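Local coordinates for protein glucose-6-phosphate 1-dehydrogenase (Mycobacterium avium, PDB 4LGV) that probably catalyses the oxidation of glucose 6-phosphate to 6-phosphogluconolactone with NADP+ as electron acceptor, the first step of the pentose phosphate pathway, at residues H193-G196 with K197-V200; V252-H255 with L256-L260; E202-Y205 with L206-N210. One frame throughout, in Å; residues are numbered along the deposited sequence. Where two conformers were deposited one is given.

Contact 1 (H193-G196 with K197-V200); sequences HFLG and KQPV
A short 3-10 turn joins Phe194 to Lys197 and Leu195 to Gln198, in the loop between strand 188-191 and helix 200-209. Lys197 N donates to Phe194 O at 3.0 Å, and Gln198 N donates to Leu195 O at 2.9 Å. The aliphatic part of Lys197 then passes along the first carbonyl, with CB 3.3 Å from Phe194 O. Lys197 CD comes to the edge of the Phe194 ring, near its plane, 4.5 Å from Phe194 CD1. The chain bends only at its end (chi4 -69°). There NZ makes a salt bridge with Asp379 and bonds the carbonyls of Leu409 and Gly410. The sequence HFLGK closely resembles the family signature HYLGK, which in relatives lines the sugar phosphate site. Leu195 and Gln198 run side by side in the same direction, and Gln198 NE2 is 3.8 Å from Leu195 CG. The CG of Gln198 lies anti to its carbonyl carbon (chi1 -78°) and the chain beyond it is extended. This carries NE2 out to His255 ND1, to which it is hydrogen-bonded. Pro199 follows as the centre of an inverse gamma turn and is the N-cap residue of helix 200-209.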
ATOM      1  N   HIS A 193     -30.840 -24.891  -0.140  1.00 29.97           N
ATOM      2  CA  HIS A 193     -31.224 -24.347  -1.440  0.57 29.42           C
ATOM      3  C   HIS A 193     -30.692 -22.957  -1.669  1.00 28.69           C
ATOM      4  O   HIS A 193     -30.329 -22.638  -2.781  1.00 27.40           O
ATOM      5  CB  HIS A 193     -32.734 -24.373  -1.602  0.57 29.86           C
ATOM      6  CG  HIS A 193     -33.295 -25.725  -1.377  0.57 30.58           C
ATOM      7  ND1 HIS A 193     -34.625 -25.939  -1.120  0.57 31.14           N
ATOM      8  CD2 HIS A 193     -32.683 -26.935  -1.305  0.57 30.47           C
ATOM      9  CE1 HIS A 193     -34.809 -27.225  -0.902  0.57 31.39           C
ATOM     10  NE2 HIS A 193     -33.652 -27.851  -1.015  0.57 30.28           N
ATOM     11  N   PHE A 194     -30.605 -22.144  -0.604  1.00 28.18           N
ATOM     12  CA  PHE A 194     -30.030 -20.796  -0.752  1.00 27.64           C
ATOM     13  C   PHE A 194     -28.607 -20.800  -1.334  1.00 27.41           C
ATOM     14  O   PHE A 194     -28.286 -19.981  -2.178  1.00 27.47           O
ATOM     15  CB  PHE A 194     -30.042 -20.025   0.541  1.00 27.19           C
ATOM     16  CG  PHE A 194     -31.411 -19.569   0.958  1.00 28.80           C
ATOM     17  CD1 PHE A 194     -32.134 -18.683   0.185  1.00 28.89           C
ATOM     18  CD2 PHE A 194     -31.962 -20.000   2.121  1.00 28.88           C
ATOM     19  CE1 PHE A 194     -33.392 -18.261   0.570  1.00 30.46           C
ATOM     20  CE2 PHE A 194     -33.222 -19.599   2.500  1.00 30.17           C
ATOM     21  CZ  PHE A 194     -33.949 -18.721   1.742  1.00 29.80           C
ATOM     22  N   LEU A 195     -27.781 -21.736  -0.914  1.00 27.75           N
ATOM     23  CA  LEU A 195     -26.401 -21.848  -1.416  1.00 29.81           C
ATOM     24  C   LEU A 195     -26.295 -22.105  -2.892  1.00 27.39           C
ATOM     25  O   LEU A 195     -25.362 -21.668  -3.522  1.00 25.55           O
ATOM     26  CB  LEU A 195     -25.601 -22.932  -0.671  1.00 32.51           C
ATOM     27  CG  LEU A 195     -24.815 -22.313   0.469  1.00 34.59           C
ATOM     28  CD1 LEU A 195     -25.768 -21.773   1.523  1.00 36.30           C
ATOM     29  CD2 LEU A 195     -23.891 -23.361   1.062  1.00 37.09           C
ATOM     30  N   GLY A 196     -27.311 -22.764  -3.452  1.00 27.55           N
ATOM     31  CA  GLY A 196     -27.423 -22.973  -4.888  1.00 26.20           C
ATOM     32  C   GLY A 196     -27.501 -21.714  -5.682  1.00 27.09           C
ATOM     33  O   GLY A 196     -27.308 -21.758  -6.888  1.00 28.46           O
ATOM     34  N   LYS A 197     -27.786 -20.580  -5.030  1.00 27.86           N
ATOM     35  CA  LYS A 197     -27.813 -19.276  -5.689  1.00 27.45           C
ATOM     36  C   LYS A 197     -26.469 -18.599  -5.712  1.00 26.51           C
ATOM     37  O   LYS A 197     -26.329 -17.522  -6.283  1.00 27.54           O
ATOM     38  CB  LYS A 197     -28.766 -18.324  -4.946  1.00 28.62           C
ATOM     39  CG  LYS A 197     -30.219 -18.734  -4.979  1.00 30.97           C
ATOM     40  CD  LYS A 197     -31.108 -17.822  -4.110  1.00 32.38           C
ATOM     41  CE  LYS A 197     -32.590 -18.007  -4.429  1.00 33.22           C
ATOM     42  NZ  LYS A 197     -32.872 -17.457  -5.802  1.00 33.74           N
ATOM     43  N   GLN A 198     -25.501 -19.138  -5.010  1.00 26.05           N
ATOM     44  CA  GLN A 198     -24.269 -18.423  -4.840  1.00 26.81           C
ATOM     45  C   GLN A 198     -23.360 -18.576  -6.051  1.00 26.09           C
ATOM     46  O   GLN A 198     -23.054 -19.695  -6.466  1.00 26.04           O
ATOM     47  CB  GLN A 198     -23.556 -18.898  -3.586  1.00 28.38           C
ATOM     48  CG  GLN A 198     -24.187 -18.283  -2.356  1.00 30.93           C
ATOM     49  CD  GLN A 198     -23.423 -18.557  -1.079  1.00 30.82           C
ATOM     50  OE1 GLN A 198     -22.212 -18.660  -1.096  1.00 34.47           O
ATOM     51  NE2 GLN A 198     -24.142 -18.611   0.055  1.00 31.79           N
ATOM     52  N   PRO A 199     -22.896 -17.447  -6.599  1.00 25.35           N
ATOM     53  CA  PRO A 199     -21.986 -17.471  -7.715  1.00 25.25           C
ATOM     54  C   PRO A 199     -20.558 -17.628  -7.230  1.00 24.95           C
ATOM     55  O   PRO A 199     -19.758 -16.669  -7.318  1.00 25.14           O
ATOM     56  CB  PRO A 199     -22.226 -16.098  -8.362  1.00 25.72           C
ATOM     57  CG  PRO A 199     -22.582 -15.193  -7.247  1.00 24.71           C
ATOM     58  CD  PRO A 199     -23.272 -16.071  -6.232  1.00 25.69           C
ATOM     59  N   VAL A 200     -20.254 -18.819  -6.714  1.00 24.69           N
ATOM     60  CA  VAL A 200     -19.001 -19.121  -6.031  1.00 25.41           C
ATOM     61  C   VAL A 200     -17.779 -18.916  -6.949  1.00 26.77           C
ATOM     62  O   VAL A 200     -16.826 -18.222  -6.579  1.00 27.11           O
ATOM     63  CB  VAL A 200     -19.019 -20.545  -5.437  1.00 25.72           C
ATOM     64  CG1 VAL A 200     -17.676 -20.927  -4.829  1.00 25.90           C
ATOM     65  CG2 VAL A 200     -20.069 -20.650  -4.335  1.00 27.48           C
TER

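Contact 2 (V252-H255 with L256-L260); sequences VQNH and LLQVL
The imidazole of His255 and the side chain of Val259 lie side by side and point the same way. Val259 CG2 approaches the ring obliquely, 4.2 Å from His255 CE1. From the loop before helix 200-209, the Phe194 ring meets this imidazole, with the planes about 20° apart. CG of His255 is anti to the backbone N (chi1 -177°), which brings CD2 to 4.0 Å from Leu256 CD2. The amides of Asn254 and Gln258 are turned 56° from each other. One water joins them: it donates to Asn254 OD1 at 2.8 Å and accepts from Gln258 NE2 at 3.1 Å. Their far atoms have partners too, Asp192 for Asn254 ND2 and Lys280 for Gln258 OE1. The backbone is irregular here. Leu257 N reaches back five residues to Val252 O at 3.1 Å, a pi-type turn in a kinked stretch. Regular alpha-helical bonds follow, from Gln258 N to Asn254 O and from Val259 N to His255 O. Every residue of the contact is buried in helix 246-264. Val252 and Leu256 rest on Leu337 of strand 335-340, His255 and Leu256 on Met229 of strand 222-230, while Gln253, Leu257 and Gln258 face helix 434-449.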
ATOM      1  N   VAL A 252     -29.268 -16.568   7.774  1.00 29.33           N
ATOM      2  CA  VAL A 252     -28.038 -15.968   8.279  1.00 29.26           C
ATOM      3  C   VAL A 252     -26.930 -16.985   8.570  1.00 28.32           C
ATOM      4  O   VAL A 252     -25.808 -16.850   8.054  1.00 27.55           O
ATOM      5  CB  VAL A 252     -28.297 -15.092   9.519  1.00 29.39           C
ATOM      6  CG1 VAL A 252     -26.993 -14.517  10.063  1.00 29.76           C
ATOM      7  CG2 VAL A 252     -29.212 -13.941   9.160  1.00 30.10           C
ATOM      8  N   GLN A 253     -27.261 -17.977   9.387  1.00 28.07           N
ATOM      9  CA  GLN A 253     -26.306 -18.951   9.902  1.00 28.36           C
ATOM     10  C   GLN A 253     -25.455 -19.588   8.816  1.00 27.72           C
ATOM     11  O   GLN A 253     -24.251 -19.745   8.976  1.00 30.17           O
ATOM     12  CB  GLN A 253     -27.051 -20.028  10.706  1.00 29.05           C
ATOM     13  CG  GLN A 253     -26.196 -21.192  11.213  1.00 30.16           C
ATOM     14  CD  GLN A 253     -26.103 -22.324  10.212  1.00 31.86           C
ATOM     15  OE1 GLN A 253     -27.097 -22.727   9.641  1.00 33.85           O
ATOM     16  NE2 GLN A 253     -24.893 -22.828   9.972  1.00 33.20           N
ATOM     17  N   ASN A 254     -26.074 -19.967   7.729  1.00 27.53           N
ATOM     18  CA  ASN A 254     -25.390 -20.668   6.635  1.00 27.25           C
ATOM     19  C   ASN A 254     -25.242 -19.740   5.420  1.00 26.03           C
ATOM     20  O   ASN A 254     -24.145 -19.326   5.095  1.00 24.16           O
ATOM     21  CB  ASN A 254     -26.139 -21.964   6.279  1.00 28.22           C
ATOM     22  CG  ASN A 254     -25.302 -22.928   5.485  1.00 29.43           C
ATOM     23  OD1 ASN A 254     -24.103 -22.981   5.652  1.00 32.32           O
ATOM     24  ND2 ASN A 254     -25.929 -23.690   4.603  1.00 29.90           N
ATOM     25  N   HIS A 255     -26.351 -19.385   4.779  1.00 25.20           N
ATOM     26  CA  HIS A 255     -26.308 -18.649   3.499  1.00 24.84           C
ATOM     27  C   HIS A 255     -25.512 -17.351   3.544  1.00 24.22           C
ATOM     28  O   HIS A 255     -24.516 -17.197   2.814  1.00 23.40           O
ATOM     29  CB  HIS A 255     -27.740 -18.379   3.021  1.00 25.19           C
ATOM     30  CG  HIS A 255     -27.842 -17.689   1.693  1.00 25.70           C
ATOM     31  ND1 HIS A 255     -27.096 -18.060   0.603  1.00 25.72           N
ATOM     32  CD2 HIS A 255     -28.642 -16.673   1.265  1.00 26.13           C
ATOM     33  CE1 HIS A 255     -27.399 -17.284  -0.429  1.00 25.23           C
ATOM     34  NE2 HIS A 255     -28.350 -16.449  -0.062  1.00 25.32           N
ATOM     35  N   LEU A 256     -25.929 -16.417   4.391  1.00 23.58           N
ATOM     36  CA  LEU A 256     -25.358 -15.092   4.343  1.00 23.07           C
ATOM     37  C   LEU A 256     -23.950 -15.064   4.901  1.00 23.35           C
ATOM     38  O   LEU A 256     -23.107 -14.347   4.386  1.00 21.53           O
ATOM     39  CB  LEU A 256     -26.254 -14.069   5.036  1.00 23.30           C
ATOM     40  CG  LEU A 256     -27.563 -13.764   4.358  1.00 23.62           C
ATOM     41  CD1 LEU A 256     -28.364 -12.679   5.082  1.00 24.29           C
ATOM     42  CD2 LEU A 256     -27.351 -13.327   2.925  1.00 24.17           C
ATOM     43  N   LEU A 257     -23.692 -15.822   5.965  1.00 24.04           N
ATOM     44  CA  LEU A 257     -22.313 -15.923   6.465  1.00 23.92           C
ATOM     45  C   LEU A 257     -21.395 -16.595   5.453  1.00 23.24           C
ATOM     46  O   LEU A 257     -20.233 -16.228   5.321  1.00 22.90           O
ATOM     47  CB  LEU A 257     -22.281 -16.654   7.798  1.00 24.97           C
ATOM     48  CG  LEU A 257     -22.792 -15.814   8.985  1.00 25.41           C
ATOM     49  CD1 LEU A 257     -22.809 -16.637  10.266  1.00 25.57           C
ATOM     50  CD2 LEU A 257     -21.905 -14.604   9.179  1.00 25.12           C
ATOM     51  N   GLN A 258     -21.912 -17.524   4.684  1.00 23.36           N
ATOM     52  CA  GLN A 258     -21.101 -18.131   3.609  1.00 23.81           C
ATOM     53  C   GLN A 258     -20.796 -17.097   2.511  1.00 21.69           C
ATOM     54  O   GLN A 258     -19.727 -17.099   1.955  1.00 20.42           O
ATOM     55  CB  GLN A 258     -21.814 -19.354   3.013  1.00 25.69           C
ATOM     56  CG  GLN A 258     -21.779 -20.579   3.930  1.00 28.41           C
ATOM     57  CD  GLN A 258     -20.590 -21.471   3.668  1.00 32.62           C
ATOM     58  OE1 GLN A 258     -20.167 -21.654   2.511  1.00 36.80           O
ATOM     59  NE2 GLN A 258     -20.042 -22.055   4.730  1.00 35.57           N
ATOM     60  N   VAL A 259     -21.777 -16.251   2.206  1.00 20.65           N
ATOM     61  CA  VAL A 259     -21.606 -15.173   1.228  1.00 20.23           C
ATOM     62  C   VAL A 259     -20.526 -14.177   1.719  1.00 19.88           C
ATOM     63  O   VAL A 259     -19.622 -13.832   0.973  1.00 18.80           O
ATOM     64  CB  VAL A 259     -22.898 -14.405   0.966  1.00 20.45           C
ATOM     65  CG1 VAL A 259     -22.636 -13.074   0.293  1.00 20.79           C
ATOM     66  CG2 VAL A 259     -23.796 -15.209   0.050  1.00 20.94           C
ATOM     67  N   LEU A 260     -20.619 -13.803   2.989  1.00 19.41           N
ATOM     68  CA  LEU A 260     -19.611 -12.952   3.583  1.00 19.30           C
ATOM     69  C   LEU A 260     -18.234 -13.577   3.445  1.00 19.16           C
ATOM     70  O   LEU A 260     -17.274 -12.918   3.054  1.00 19.44           O
ATOM     71  CB  LEU A 260     -19.965 -12.691   5.043  1.00 19.35           C
ATOM     72  CG  LEU A 260     -18.898 -11.951   5.814  1.00 19.63           C
ATOM     73  CD1 LEU A 260     -18.648 -10.594   5.154  1.00 19.35           C
ATOM     74  CD2 LEU A 260     -19.323 -11.740   7.239  1.00 20.01           C
TER
HETATM   75  O   HOH W   1     -21.849 -22.425   7.178  1.00 26.57           O

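Contact 3 (E202-Y205 with L206-N210); sequences ELQY and LRFAN
Four alpha-helical bonds run through helix 200-209, from the N atoms of Leu206, Arg207, Phe208 and Ala209 to the O atoms of Glu202, Leu203, Gln204 and Tyr205. The shortest is Phe208 N to Gln204 O at 2.8 Å. Tyr205 also receives the methyl of Ala209 over one face of its ring. This is a CH-pi contact, with Ala209 CB 3.7 Å from the Tyr205 ring centroid and 15° off the normal. With chi1 at -178° the Tyr205 ring swings away from its own N and lies over Ala209. On another side of the helix, Gln204 and Phe208 pack together, with Gln204 CG 3.8 Å from Phe208 CE2. OE1 of Gln204 lies at the ring edge, in its plane, and the amide is nearly perpendicular to the ring. Gln204 NE2 is hydrogen-bonded to Val200 O, one turn earlier in the same helix. The helix packs on the large mixed sheet, where Leu203 and Leu206 both touch Leu376 of strand 373-379. Phe208 CE1 lies 3.4 Å above the centre of the Arg207 guanidinium plane, while Arg207 NH1 bonds the carbonyls of Leu262 and Met265. Asn210 ND2 donates to Leu206 O at 3.0 Å in a nearly straight bond. A second subunit covers this side: Tyr205 OH and Asn210 OD1 are hydrogen-bonded to Ser389 of that chain. Phe208 meets Trp328 of a third subunit.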
ATOM      1  N   GLU A 202     -17.661 -17.372  -9.876  1.00 24.78           N
ATOM      2  CA  GLU A 202     -17.662 -16.092 -10.574  1.00 23.76           C
ATOM      3  C   GLU A 202     -17.277 -14.950  -9.676  1.00 22.92           C
ATOM      4  O   GLU A 202     -16.633 -14.017 -10.070  1.00 22.81           O
ATOM      5  CB  GLU A 202     -19.030 -15.839 -11.204  1.00 24.83           C
ATOM      6  CG  GLU A 202     -19.462 -16.936 -12.184  1.00 25.73           C
ATOM      7  CD  GLU A 202     -20.289 -18.075 -11.558  1.00 26.72           C
ATOM      8  OE1 GLU A 202     -20.311 -18.233 -10.325  1.00 26.45           O
ATOM      9  OE2 GLU A 202     -20.988 -18.789 -12.307  1.00 28.34           O
ATOM     10  N   LEU A 203     -17.652 -15.030  -8.414  1.00 22.69           N
ATOM     11  CA  LEU A 203     -17.242 -14.020  -7.464  1.00 22.23           C
ATOM     12  C   LEU A 203     -15.739 -14.128  -7.120  1.00 21.76           C
ATOM     13  O   LEU A 203     -15.040 -13.119  -6.915  1.00 20.31           O
ATOM     14  CB  LEU A 203     -18.085 -14.218  -6.229  1.00 24.60           C
ATOM     15  CG  LEU A 203     -17.989 -13.224  -5.118  1.00 26.43           C
ATOM     16  CD1 LEU A 203     -17.990 -11.806  -5.667  1.00 28.58           C
ATOM     17  CD2 LEU A 203     -19.188 -13.408  -4.230  1.00 28.82           C
ATOM     18  N   GLN A 204     -15.216 -15.368  -7.077  1.00 20.60           N
ATOM     19  CA  GLN A 204     -13.794 -15.533  -6.932  1.00 20.33           C
ATOM     20  C   GLN A 204     -13.065 -14.933  -8.108  1.00 20.33           C
ATOM     21  O   GLN A 204     -12.044 -14.266  -7.949  1.00 19.86           O
ATOM     22  CB  GLN A 204     -13.412 -16.990  -6.747  1.00 20.85           C
ATOM     23  CG  GLN A 204     -13.792 -17.505  -5.396  1.00 20.50           C
ATOM     24  CD  GLN A 204     -13.410 -18.946  -5.252  1.00 21.77           C
ATOM     25  OE1 GLN A 204     -12.274 -19.269  -4.879  1.00 23.26           O
ATOM     26  NE2 GLN A 204     -14.363 -19.841  -5.518  1.00 21.45           N
ATOM     27  N   TYR A 205     -13.570 -15.163  -9.305  1.00 20.44           N
ATOM     28  CA  TYR A 205     -12.871 -14.657 -10.485  1.00 20.59           C
ATOM     29  C   TYR A 205     -12.882 -13.159 -10.426  1.00 20.30           C
ATOM     30  O   TYR A 205     -11.895 -12.501 -10.732  1.00 20.03           O
ATOM     31  CB  TYR A 205     -13.517 -15.200 -11.770  1.00 20.39           C
ATOM     32  CG  TYR A 205     -12.830 -14.761 -13.010  1.00 20.75           C
ATOM     33  CD1 TYR A 205     -11.729 -15.440 -13.515  1.00 21.10           C
ATOM     34  CD2 TYR A 205     -13.278 -13.633 -13.716  1.00 21.18           C
ATOM     35  CE1 TYR A 205     -11.105 -15.006 -14.708  1.00 21.89           C
ATOM     36  CE2 TYR A 205     -12.682 -13.212 -14.899  1.00 21.60           C
ATOM     37  CZ  TYR A 205     -11.588 -13.878 -15.388  1.00 22.14           C
ATOM     38  OH  TYR A 205     -10.997 -13.412 -16.572  1.00 22.57           O
ATOM     39  N   LEU A 206     -14.040 -12.600 -10.044  1.00 20.86           N
ATOM     40  CA  LEU A 206     -14.196 -11.147 -10.000  1.00 20.52           C
ATOM     41  C   LEU A 206     -13.133 -10.540  -9.114  1.00 19.87           C
ATOM     42  O   LEU A 206     -12.467  -9.579  -9.466  1.00 19.78           O
ATOM     43  CB  LEU A 206     -15.580 -10.817  -9.512  1.00 21.01           C
ATOM     44  CG  LEU A 206     -15.964  -9.357  -9.321  1.00 21.85           C
ATOM     45  CD1 LEU A 206     -17.445  -9.177  -9.444  1.00 22.76           C
ATOM     46  CD2 LEU A 206     -15.599  -8.895  -7.945  1.00 22.19           C
ATOM     47  N   ARG A 207     -12.929 -11.161  -7.966  1.00 19.85           N
ATOM     48  CA  ARG A 207     -12.009 -10.657  -6.935  1.00 20.01           C
ATOM     49  C   ARG A 207     -10.553 -10.924  -7.198  1.00 19.78           C
ATOM     50  O   ARG A 207      -9.680 -10.130  -6.826  1.00 20.73           O
ATOM     51  CB  ARG A 207     -12.293 -11.365  -5.585  1.00 20.10           C
ATOM     52  CG  ARG A 207     -13.461 -10.841  -4.819  1.00 19.57           C
ATOM     53  CD  ARG A 207     -13.502 -11.463  -3.404  1.00 19.05           C
ATOM     54  NE  ARG A 207     -12.302 -11.143  -2.658  1.00 19.16           N
ATOM     55  CZ  ARG A 207     -11.817 -11.834  -1.644  1.00 19.17           C
ATOM     56  NH1 ARG A 207     -12.449 -12.892  -1.168  1.00 19.17           N
ATOM     57  NH2 ARG A 207     -10.674 -11.455  -1.077  1.00 19.55           N
ATOM     58  N   PHE A 208     -10.263 -12.049  -7.797  1.00 19.44           N
ATOM     59  CA  PHE A 208      -8.894 -12.551  -7.804  1.00 19.66           C
ATOM     60  C   PHE A 208      -8.245 -12.391  -9.119  1.00 19.99           C
ATOM     61  O   PHE A 208      -7.017 -12.570  -9.215  1.00 21.78           O
ATOM     62  CB  PHE A 208      -8.848 -14.050  -7.377  1.00 19.53           C
ATOM     63  CG  PHE A 208      -9.402 -14.339  -6.000  1.00 18.66           C
ATOM     64  CD1 PHE A 208      -9.324 -13.433  -5.003  1.00 19.03           C
ATOM     65  CD2 PHE A 208      -9.933 -15.584  -5.691  1.00 19.05           C
ATOM     66  CE1 PHE A 208      -9.809 -13.698  -3.702  1.00 18.63           C
ATOM     67  CE2 PHE A 208     -10.462 -15.867  -4.421  1.00 18.69           C
ATOM     68  CZ  PHE A 208     -10.401 -14.925  -3.420  1.00 18.40           C
ATOM     69  N   ALA A 209      -9.015 -12.091 -10.167  1.00 19.41           N
ATOM     70  CA  ALA A 209      -8.443 -11.962 -11.510  1.00 19.28           C
ATOM     71  C   ALA A 209      -8.412 -10.522 -11.974  1.00 19.35           C
ATOM     72  O   ALA A 209      -7.852 -10.243 -13.032  1.00 19.69           O
ATOM     73  CB  ALA A 209      -9.244 -12.789 -12.524  1.00 19.50           C
ATOM     74  N   ASN A 210      -9.040  -9.610 -11.207  1.00 18.81           N
ATOM     75  CA  ASN A 210      -9.078  -8.166 -11.575  1.00 18.67           C
ATOM     76  C   ASN A 210      -8.280  -7.327 -10.573  1.00 18.13           C
ATOM     77  O   ASN A 210      -8.677  -7.143  -9.426  1.00 17.54           O
ATOM     78  CB  ASN A 210     -10.498  -7.684 -11.619  1.00 18.67           C
ATOM     79  CG  ASN A 210     -11.280  -8.278 -12.752  1.00 19.28           C
ATOM     80  OD1 ASN A 210     -11.031  -8.013 -13.912  1.00 19.83           O
ATOM     81  ND2 ASN A 210     -12.254  -9.107 -12.411  1.00 19.74           N
TER

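Overall arrangement
From the N terminus, the chain leaves the parallel sheet at strand 188-191 and enters contact 1, which turns the loop into helix 200-209. Contact 3 follows at once on that helix. Contact 2 comes last, on helix 246-264. Each contact is local, and they run in series without nesting or crossing. Contacts 1 and 2 touch in space, their centres about 10 Å apart, so the loop after the nucleotide-binding sheet rests on a core helix of the C-terminal part. Contact 3 adjoins contact 1 in sequence, but its centre is about 16 Å away and it faces neighbouring subunits. Its nearest atoms to contact 2 are about 5 Å apart.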